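Local atomic coordinates of extracellular serine protease (Aeromonas sobria, PDB entry 3WQB), a protein that cleaves peptide bonds after paired basic residues, one of them lysine, as a calcium-dependent, kexin/furin-like secreted serine protease and probable virulence factor. Residues Q484-L489 and V511-D516. The protein carries 1 engineered substitution. Sequence-based numbering, arbitrary orientation.
Sequences QRLPDL and VGQSLD. With CA (calcium ion), chain D.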
loop_
_atom_site.group_PDB
_atom_site.type_symbol
_atom_site.label_atom_id
_atom_site.label_comp_id
_atom_site.label_asym_id
_atom_site.label_seq_id
_atom_site.Cartn_x
_atom_site.Cartn_y
_atom_site.Cartn_z
ATOM N N GLN A 484 15.945 5.899 21.554
ATOM C CA GLN A 484 17.154 6.132 20.768
ATOM C C GLN A 484 17.457 5.092 19.677
ATOM O O GLN A 484 18.311 5.328 18.829
ATOM C CB GLN A 484 18.373 6.264 21.689
ATOM C CG GLN A 484 18.360 7.463 22.619
ATOM C CD GLN A 484 19.405 7.340 23.711
ATOM O OE1 GLN A 484 19.643 6.253 24.248
ATOM N NE2 GLN A 484 20.038 8.459 24.043
ATOM N N ARG A 485 16.781 3.948 19.713
ATOM C CA ARG A 485 16.931 2.922 18.674
ATOM C C ARG A 485 15.579 2.299 18.327
ATOM O O ARG A 485 15.233 1.198 18.761
ATOM C CB ARG A 485 17.973 1.870 19.070
ATOM C CG ARG A 485 18.289 0.898 17.944
ATOM C CD ARG A 485 19.547 0.078 18.198
ATOM N NE ARG A 485 19.322 -0.981 19.175
ATOM C CZ ARG A 485 20.020 -2.112 19.235
ATOM N NH1 ARG A 485 21.024 -2.339 18.383
ATOM N NH2 ARG A 485 19.706 -3.020 20.155
ATOM N N LEU A 486 14.822 3.022 17.509
ATOM C CA LEU A 486 13.423 2.684 17.239
ATOM C C LEU A 486 13.118 1.235 16.865
ATOM O O LEU A 486 12.114 0.701 17.323
ATOM C CB LEU A 486 12.801 3.638 16.206
ATOM C CG LEU A 486 12.516 5.056 16.709
ATOM C CD1 LEU A 486 12.236 5.978 15.539
ATOM C CD2 LEU A 486 11.367 5.079 17.715
ATOM N N PRO A 487 13.976 0.585 16.044
ATOM C CA PRO A 487 13.636 -0.793 15.670
ATOM C C PRO A 487 13.697 -1.803 16.820
ATOM O O PRO A 487 13.288 -2.932 16.635
ATOM C CB PRO A 487 14.654 -1.128 14.566
ATOM C CG PRO A 487 15.018 0.212 14.009
ATOM C CD PRO A 487 15.077 1.102 15.213
ATOM N N ASP A 488 14.152 -1.388 18.004
ATOM C CA ASP A 488 14.055 -2.249 19.183
ATOM C C ASP A 488 12.621 -2.450 19.654
ATOM O O ASP A 488 12.358 -3.342 20.453
ATOM C CB ASP A 488 14.876 -1.678 20.344
ATOM C CG ASP A 488 16.372 -1.856 20.156
ATOM O OD1 ASP A 488 16.783 -2.473 19.152
ATOM O OD2 ASP A 488 17.129 -1.367 21.025
ATOM N N LEU A 489 11.700 -1.617 19.177
ATOM C CA LEU A 489 10.358 -1.579 19.748
ATOM C C LEU A 489 9.350 -2.505 19.085
ATOM O O LEU A 489 9.208 -2.545 17.853
ATOM C CB LEU A 489 9.827 -0.142 19.792
ATOM C CG LEU A 489 10.678 0.859 20.577
ATOM C CD1 LEU A 489 10.044 2.215 20.469
ATOM C CD2 LEU A 489 10.857 0.456 22.042
ATOM N N VAL A 511 15.740 2.732 10.730
ATOM C CA VAL A 511 17.153 2.803 11.120
ATOM C C VAL A 511 17.755 4.206 10.931
ATOM O O VAL A 511 18.974 4.389 11.041
ATOM C CB VAL A 511 17.987 1.754 10.338
ATOM C CG1 VAL A 511 17.510 0.332 10.650
ATOM C CG2 VAL A 511 17.941 2.035 8.823
ATOM N N GLY A 512 16.894 5.187 10.661
ATOM C CA GLY A 512 17.317 6.547 10.353
ATOM C C GLY A 512 18.090 7.256 11.443
ATOM O O GLY A 512 18.870 8.165 11.148
ATOM N N GLN A 513 17.892 6.860 12.698
ATOM C CA GLN A 513 18.655 7.473 13.787
ATOM C C GLN A 513 20.132 7.111 13.676
ATOM O O GLN A 513 20.999 7.971 13.860
ATOM C CB GLN A 513 18.105 7.065 15.144
ATOM C CG GLN A 513 16.689 7.542 15.390
ATOM C CD GLN A 513 16.022 6.791 16.533
ATOM O OE1 GLN A 513 15.959 5.560 16.537
ATOM N NE2 GLN A 513 15.529 7.532 17.509
ATOM N N SER A 514 20.406 5.851 13.346
ATOM C CA SER A 514 21.768 5.386 13.116
ATOM C C SER A 514 22.362 6.005 11.855
ATOM O O SER A 514 23.530 6.407 11.844
ATOM C CB SER A 514 21.818 3.859 13.050
ATOM O OG SER A 514 21.480 3.303 14.307
ATOM N N LEU A 515 21.552 6.105 10.799
ATOM C CA LEU A 515 22.016 6.694 9.549
ATOM C C LEU A 515 22.383 8.161 9.750
ATOM O O LEU A 515 23.426 8.614 9.271
ATOM C CB LEU A 515 20.968 6.531 8.443
ATOM C CG LEU A 515 21.401 6.909 7.022
ATOM C CD1 LEU A 515 22.582 6.057 6.533
ATOM C CD2 LEU A 515 20.222 6.785 6.087
ATOM N N ASP A 516 21.536 8.891 10.475
ATOM C CA ASP A 516 21.795 10.294 10.803
ATOM C C ASP A 516 23.093 10.465 11.579
ATOM O O ASP A 516 23.886 11.349 11.264
ATOM C CB ASP A 516 20.633 10.899 11.592
ATOM C CG ASP A 516 19.534 11.449 10.699
ATOM O OD1 ASP A 516 19.558 11.206 9.472
ATOM O OD2 ASP A 516 18.636 12.132 11.237
HETATM CA CA CA D . 17.395 -1.629 23.334
#
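In the P-domain, Gln513, in the first turn of a short helix, reaches over to the calcium-binding loop 484-489 and bonds to the backbone N of Leu486, where that loop enters a 3-10 turn. Its OE1 accepts this N-H at 2.9 Å from Leu486 N, nearly straight (169°) and in the carbonyl plane. CG of Gln513 stands anti to the carbonyl carbon (chi1 -64°) and the chain beyond it is extended, which carries the amide from the helix to the loop backbone. NE2 of the same amide donates to the backbone oxygens of His483 and Thr525, so both ends are engaged and the flip of the group is fixed. Leu486 crosses the glutamine at about a right angle, its CG 3.5 Å from Gln513 OE1. One residue further along the loop, CG of Pro487 meets CG1 of Val511, the N-cap residue, at 4.2 Å.

On the calcium side of the loop, Arg485 grips OD2 of Asp488 side-on with NE (2.9 Å from OD2) and NH2, both close to the guanidinium plane. That OD2 also binds the calcium ion at 2.3 Å, alongside Asp454, Asp553, Ala555, Asn578 and Asn579, while OD1 pairs with Arg559. Two arginines and the metal thus probably stabilise the carboxylate's negative charge.

The loop links strands 471-482 and 489-494, with Leu486 resting on Leu481 of the former. Helix 512-520 starts beside it, and Pro487 and Val511 both touch strands 228-233 and 571-576, which belong to one antiparallel sheet with strand 559-565 between them, a sheet that combines strands from the subtilisin domain and the P-domain.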